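Local coordinates for OBG-type G domain-containing protein (Pyrococcus horikoshii, PDB 2E87) that binds GDP and is probably a GTP-binding protein of the Obg type, though its cellular role is unknown, at residues N3-M8 with E66-L71; K76-L81 with V163-P168. One frame throughout, in Å; residues are numbered along the deposited sequence.

Contact 1: N3-M8 with E66-L71. With SO4 (sulfate ion), chain B.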
# COMPACT_ATOMS: atom_id res chain seq x y z
N ASN A 3 -5.33 1.02 -6.18
CA ASN A 3 -4.86 1.47 -4.87
C ASN A 3 -5.87 0.91 -3.85
O ASN A 3 -7.04 1.29 -3.86
CB ASN A 3 -4.82 3.00 -4.81
CG ASN A 3 -4.08 3.52 -3.59
OD1 ASN A 3 -4.48 3.28 -2.46
ND2 ASN A 3 -2.98 4.23 -3.83
N PRO A 4 -5.42 0.02 -2.96
CA PRO A 4 -6.23 -0.64 -1.92
C PRO A 4 -7.02 0.29 -1.01
O PRO A 4 -8.01 -0.12 -0.41
CB PRO A 4 -5.21 -1.43 -1.12
CG PRO A 4 -4.00 -1.49 -1.98
CD PRO A 4 -3.99 -0.17 -2.69
N PHE A 5 -6.57 1.54 -0.89
CA PHE A 5 -7.23 2.49 -0.01
C PHE A 5 -8.18 3.46 -0.71
O PHE A 5 -8.84 4.26 -0.06
CB PHE A 5 -6.17 3.26 0.80
CG PHE A 5 -5.31 2.38 1.67
CD1 PHE A 5 -4.22 1.71 1.15
CD2 PHE A 5 -5.66 2.15 3.00
CE1 PHE A 5 -3.48 0.83 1.92
CE2 PHE A 5 -4.92 1.27 3.79
CZ PHE A 5 -3.84 0.61 3.24
N GLU A 6 -8.27 3.38 -2.03
CA GLU A 6 -9.13 4.30 -2.77
C GLU A 6 -10.52 4.36 -2.15
O GLU A 6 -11.21 5.37 -2.25
CB GLU A 6 -9.23 3.89 -4.24
CG GLU A 6 -10.18 2.74 -4.51
CD GLU A 6 -11.38 3.18 -5.33
OE1 GLU A 6 -11.18 3.68 -6.46
OE2 GLU A 6 -12.52 3.04 -4.84
N ARG A 7 -10.93 3.28 -1.50
CA ARG A 7 -12.24 3.19 -0.86
C ARG A 7 -12.26 3.78 0.55
O ARG A 7 -13.34 4.00 1.12
CB ARG A 7 -12.69 1.73 -0.79
CG ARG A 7 -13.30 1.17 -2.07
CD ARG A 7 -14.81 0.99 -1.91
NE ARG A 7 -15.15 0.04 -0.84
CZ ARG A 7 -16.35 -0.06 -0.27
NH1 ARG A 7 -17.34 0.73 -0.67
NH2 ARG A 7 -16.55 -0.95 0.70
N MSE A 8 -11.09 4.02 1.13
CA MSE A 8 -11.04 4.58 2.48
C MSE A 8 -11.66 5.98 2.48
O MSE A 8 -11.18 6.90 1.82
CB MSE A 8 -9.60 4.61 3.01
CG MSE A 8 -9.48 5.14 4.44
SE MSE A 8 -7.65 5.20 5.13
CE MSE A 8 -6.74 5.69 3.51
N GLU A 66 -14.86 -0.56 8.17
CA GLU A 66 -15.30 -1.48 7.13
C GLU A 66 -14.69 -1.22 5.76
O GLU A 66 -14.32 -2.16 5.06
CB GLU A 66 -16.84 -1.47 7.02
CG GLU A 66 -17.54 -1.84 8.34
CD GLU A 66 -19.07 -1.78 8.26
OE1 GLU A 66 -19.61 -0.97 7.47
OE2 GLU A 66 -19.73 -2.54 9.01
N ARG A 67 -14.57 0.04 5.37
CA ARG A 67 -14.04 0.37 4.06
C ARG A 67 -12.53 0.48 3.93
O ARG A 67 -12.01 0.72 2.84
CB ARG A 67 -14.68 1.66 3.56
CG ARG A 67 -16.19 1.58 3.44
CD ARG A 67 -16.71 2.82 2.75
NE ARG A 67 -18.16 2.90 2.73
CZ ARG A 67 -18.83 3.99 2.37
NH1 ARG A 67 -18.16 5.08 2.01
NH2 ARG A 67 -20.16 4.00 2.39
N THR A 68 -11.81 0.33 5.04
CA THR A 68 -10.37 0.41 4.98
C THR A 68 -9.90 -1.03 5.05
O THR A 68 -10.28 -1.77 5.94
CB THR A 68 -9.78 1.20 6.18
OG1 THR A 68 -10.49 2.43 6.32
CG2 THR A 68 -8.31 1.49 5.96
N PRO A 69 -9.07 -1.46 4.10
CA PRO A 69 -8.60 -2.84 4.13
C PRO A 69 -7.74 -3.14 5.36
O PRO A 69 -6.97 -2.29 5.81
CB PRO A 69 -7.79 -2.94 2.85
CG PRO A 69 -7.13 -1.58 2.80
CD PRO A 69 -8.31 -0.67 3.10
N GLY A 70 -7.90 -4.34 5.91
CA GLY A 70 -7.07 -4.71 7.04
C GLY A 70 -5.67 -4.87 6.46
O GLY A 70 -5.51 -5.49 5.40
N LEU A 71 -4.67 -4.31 7.11
CA LEU A 71 -3.32 -4.41 6.58
C LEU A 71 -2.86 -5.86 6.34
O LEU A 71 -2.16 -6.13 5.37
CB LEU A 71 -2.33 -3.69 7.51
CG LEU A 71 -2.62 -2.22 7.86
CD1 LEU A 71 -1.41 -1.66 8.62
CD2 LEU A 71 -2.87 -1.39 6.62
S SO4 B . -5.73 -6.24 9.97
O1 SO4 B . -6.47 -6.88 8.80
O2 SO4 B . -5.61 -4.71 9.83
O3 SO4 B . -6.59 -6.56 11.20
O4 SO4 B . -4.32 -6.79 10.02
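Pro-69 lies over one face of the Phe-5 ring, its CG 4.0 Å from the ring centroid and 21° off the normal, a CH-pi contact displaced toward the CE2 side. At the edge, near the ring plane, come OD1 of Asn-3 and two methyl groups: CG2 of Thr-68 beside CD2, and CD2 of Leu-71, 4.0 Å from CZ. The guanidinium of Arg-7 takes the aliphatic part of Arg-67 on one face, with CG of Arg-67 3.7 Å from NH2 of Arg-7. Arg-7 reaches this place by bending at chi2 (-108°) and chi3, whereas Arg-67 runs extended from CG to NE and crosses it at about a right angle. The two positive groups stay close but make no bond, NH1 of Arg-7 4.1 Å from NE of Arg-67, with the guanidinium planes 30° apart.

Segment 3-8 illustrates how a chain without regular structure can be shaped by turns: two type I beta turns overlap, and the first also carries an Asx turn, OD1 of Asn-3 accepting from the backbone N of Phe-5, the N-H pointing at a lone pair within the plane of the amide carbonyl. This folded N-terminal piece packs against the chain leaving helix 38-67, within the helical domain related to NOG1.

Selenomethionine Met-8 brings its CG within 3.4 Å of OG1 of Thr-68, a hydroxyl already hydrogen-bonded to the carbonyl of Val-64. Outside the two segments, Leu-157 and Leu-160 also touch Phe-5. Leu-71 N makes a weak hydrogen bond to a sulfate, probably from the crystallisation liquor, also held by Ser-72 and His-92.

Contact 2: K76-L81 with V163-P168. With SO4 (sulfate ion), chain D.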
# COMPACT_ATOMS: atom_id res chain seq x y z
N LYS A 76 2.31 -8.47 0.85
CA LYS A 76 3.47 -8.05 1.64
C LYS A 76 4.12 -6.77 1.16
O LYS A 76 4.56 -5.97 1.96
CB LYS A 76 4.52 -9.16 1.68
CG LYS A 76 4.09 -10.36 2.50
CD LYS A 76 5.24 -11.33 2.74
CE LYS A 76 4.81 -12.51 3.61
NZ LYS A 76 5.98 -13.34 4.07
N PHE A 77 4.17 -6.60 -0.15
CA PHE A 77 4.77 -5.41 -0.74
C PHE A 77 4.06 -4.15 -0.25
O PHE A 77 4.72 -3.19 0.16
CB PHE A 77 4.73 -5.50 -2.27
CG PHE A 77 5.13 -4.23 -2.97
CD1 PHE A 77 6.46 -3.81 -2.96
CD2 PHE A 77 4.17 -3.46 -3.63
CE1 PHE A 77 6.83 -2.63 -3.60
CE2 PHE A 77 4.54 -2.27 -4.28
CZ PHE A 77 5.88 -1.86 -4.26
N TYR A 78 2.73 -4.15 -0.28
CA TYR A 78 1.97 -2.99 0.18
C TYR A 78 2.06 -2.85 1.71
O TYR A 78 2.06 -1.75 2.25
CB TYR A 78 0.52 -3.05 -0.27
CG TYR A 78 0.29 -2.55 -1.68
CD1 TYR A 78 0.99 -1.45 -2.15
CD2 TYR A 78 -0.63 -3.15 -2.53
CE1 TYR A 78 0.79 -0.95 -3.42
CE2 TYR A 78 -0.85 -2.65 -3.82
CZ TYR A 78 -0.12 -1.55 -4.25
OH TYR A 78 -0.31 -1.02 -5.50
N GLN A 79 2.13 -3.98 2.41
CA GLN A 79 2.25 -3.90 3.86
C GLN A 79 3.54 -3.16 4.17
O GLN A 79 3.61 -2.32 5.06
CB GLN A 79 2.29 -5.29 4.47
CG GLN A 79 0.92 -5.93 4.59
CD GLN A 79 0.98 -7.34 5.12
OE1 GLN A 79 1.70 -7.63 6.08
NE2 GLN A 79 0.22 -8.22 4.50
N GLU A 80 4.57 -3.46 3.40
CA GLU A 80 5.85 -2.81 3.61
C GLU A 80 5.79 -1.31 3.27
O GLU A 80 6.22 -0.47 4.06
CB GLU A 80 6.91 -3.54 2.77
CG GLU A 80 8.28 -3.52 3.35
CD GLU A 80 8.32 -4.00 4.79
OE1 GLU A 80 7.65 -4.99 5.13
OE2 GLU A 80 9.04 -3.37 5.58
N LEU A 81 5.23 -0.95 2.13
CA LEU A 81 5.18 0.46 1.80
C LEU A 81 4.19 1.24 2.67
O LEU A 81 4.41 2.41 2.94
CB LEU A 81 4.89 0.67 0.32
CG LEU A 81 5.99 0.18 -0.62
CD1 LEU A 81 5.66 0.64 -2.00
CD2 LEU A 81 7.32 0.72 -0.22
N VAL A 163 1.03 -0.73 -9.22
CA VAL A 163 1.63 -1.81 -10.01
C VAL A 163 0.90 -3.13 -9.82
O VAL A 163 0.16 -3.31 -8.85
CB VAL A 163 3.11 -2.02 -9.64
CG1 VAL A 163 3.91 -0.84 -10.08
CG2 VAL A 163 3.25 -2.20 -8.15
N ASP A 164 1.13 -4.06 -10.74
CA ASP A 164 0.48 -5.36 -10.68
C ASP A 164 1.19 -6.21 -9.65
O ASP A 164 2.41 -6.39 -9.71
CB ASP A 164 0.54 -6.06 -12.05
CG ASP A 164 -0.45 -7.22 -12.16
OD1 ASP A 164 -0.36 -8.14 -11.32
OD2 ASP A 164 -1.30 -7.20 -13.07
N LEU A 165 0.43 -6.75 -8.72
CA LEU A 165 1.02 -7.56 -7.68
C LEU A 165 0.86 -9.07 -7.81
O LEU A 165 1.32 -9.81 -6.94
CB LEU A 165 0.50 -7.11 -6.32
CG LEU A 165 0.77 -5.63 -6.05
CD1 LEU A 165 0.41 -5.34 -4.61
CD2 LEU A 165 2.22 -5.29 -6.29
N GLU A 166 0.24 -9.53 -8.89
CA GLU A 166 0.08 -10.97 -9.07
C GLU A 166 1.05 -11.54 -10.09
O GLU A 166 1.73 -12.52 -9.82
CB GLU A 166 -1.33 -11.33 -9.55
CG GLU A 166 -2.44 -11.15 -8.54
CD GLU A 166 -3.69 -11.91 -8.96
OE1 GLU A 166 -4.14 -11.76 -10.12
OE2 GLU A 166 -4.22 -12.67 -8.11
N ILE A 167 1.11 -10.93 -11.26
CA ILE A 167 1.97 -11.45 -12.32
C ILE A 167 3.47 -11.33 -12.05
O ILE A 167 3.93 -10.43 -11.34
CB ILE A 167 1.63 -10.78 -13.65
CG1 ILE A 167 2.07 -9.32 -13.64
CG2 ILE A 167 0.12 -10.87 -13.90
CD1 ILE A 167 2.02 -8.68 -15.01
N PRO A 168 4.26 -12.25 -12.64
CA PRO A 168 5.71 -12.21 -12.43
C PRO A 168 6.28 -10.84 -12.79
O PRO A 168 5.92 -10.25 -13.80
CB PRO A 168 6.24 -13.31 -13.36
CG PRO A 168 5.01 -14.19 -13.63
CD PRO A 168 3.90 -13.17 -13.73
S SO4 D . 2.07 -11.73 -1.08
O1 SO4 D . 1.99 -11.25 -2.55
O2 SO4 D . 2.66 -10.69 -0.15
O3 SO4 D . 0.65 -12.07 -0.63
O4 SO4 D . 3.00 -12.95 -0.98
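With CG of Phe-77 set anti to the backbone N (chi1 171°) and CG of Tyr-78 beside its own backbone N (chi1 -83°), two successive aromatic side chains of one helix both reach Leu-165. The leucine divides its branches between them: CD2 lies 3.8 Å from CD2 of Phe-77, while CD1 is directed to the Tyr-78 ring on the CD2 and CE2 side, where the modelled separation is too short to be taken literally. Both methyls approach their rings obliquely, and the leucine side chain crosses that of Phe-77 at about a right angle. Val-163 adds a second apolar touch, its CG2 4.1 Å from CE2 of Phe-77.

The arrangement exemplifies a short helix packed on an irregular connection, here between the helical bundle and the first strand, 169-173, of the G domain. No hydrogen bond joins the two segments. The phenol of Tyr-78 instead is hydrogen-bonded through OH to the carbonyl of Pro-161, just ahead of 163-168, which ties the polar end of the ring to the same connection.

Asp-164 shapes the chain after Leu-165. Its OD1 accepts from the backbone N of Glu-166 at 2.9 Å, nearly along the C-O axis, and from that of Ile-167 at 3.2 Å, this second donor standing above the carboxylate plane; together they form an Asx turn and an Asx motif. Farther on, Glu-166 makes a salt bridge with Arg-348 of helix 323-350, and the backbone of Pro-168 is hydrogen-bonded to Gln-217 of strand 214-220.

In the fold
The centres of the two contacts lie about 15 Å apart, and both segments of contact 1 precede both of contact 2 in the chain. Helices 38-67 and 76-86, which follow one another, connect them: 66-71 leaves the first and 76-81 belongs to the second. They also touch directly, Pro-4 CG lying 3.8 Å from Tyr-78 CD2. Contact 1 belongs to the NOG1-like helical domain, whereas contact 2 brings helix 76-86 onto the chain that runs into strand 169-173 of the GDP-binding domain. Packing thus continues from the N-terminal turns to the junction between the domains, with both contacts away from the nucleotide site.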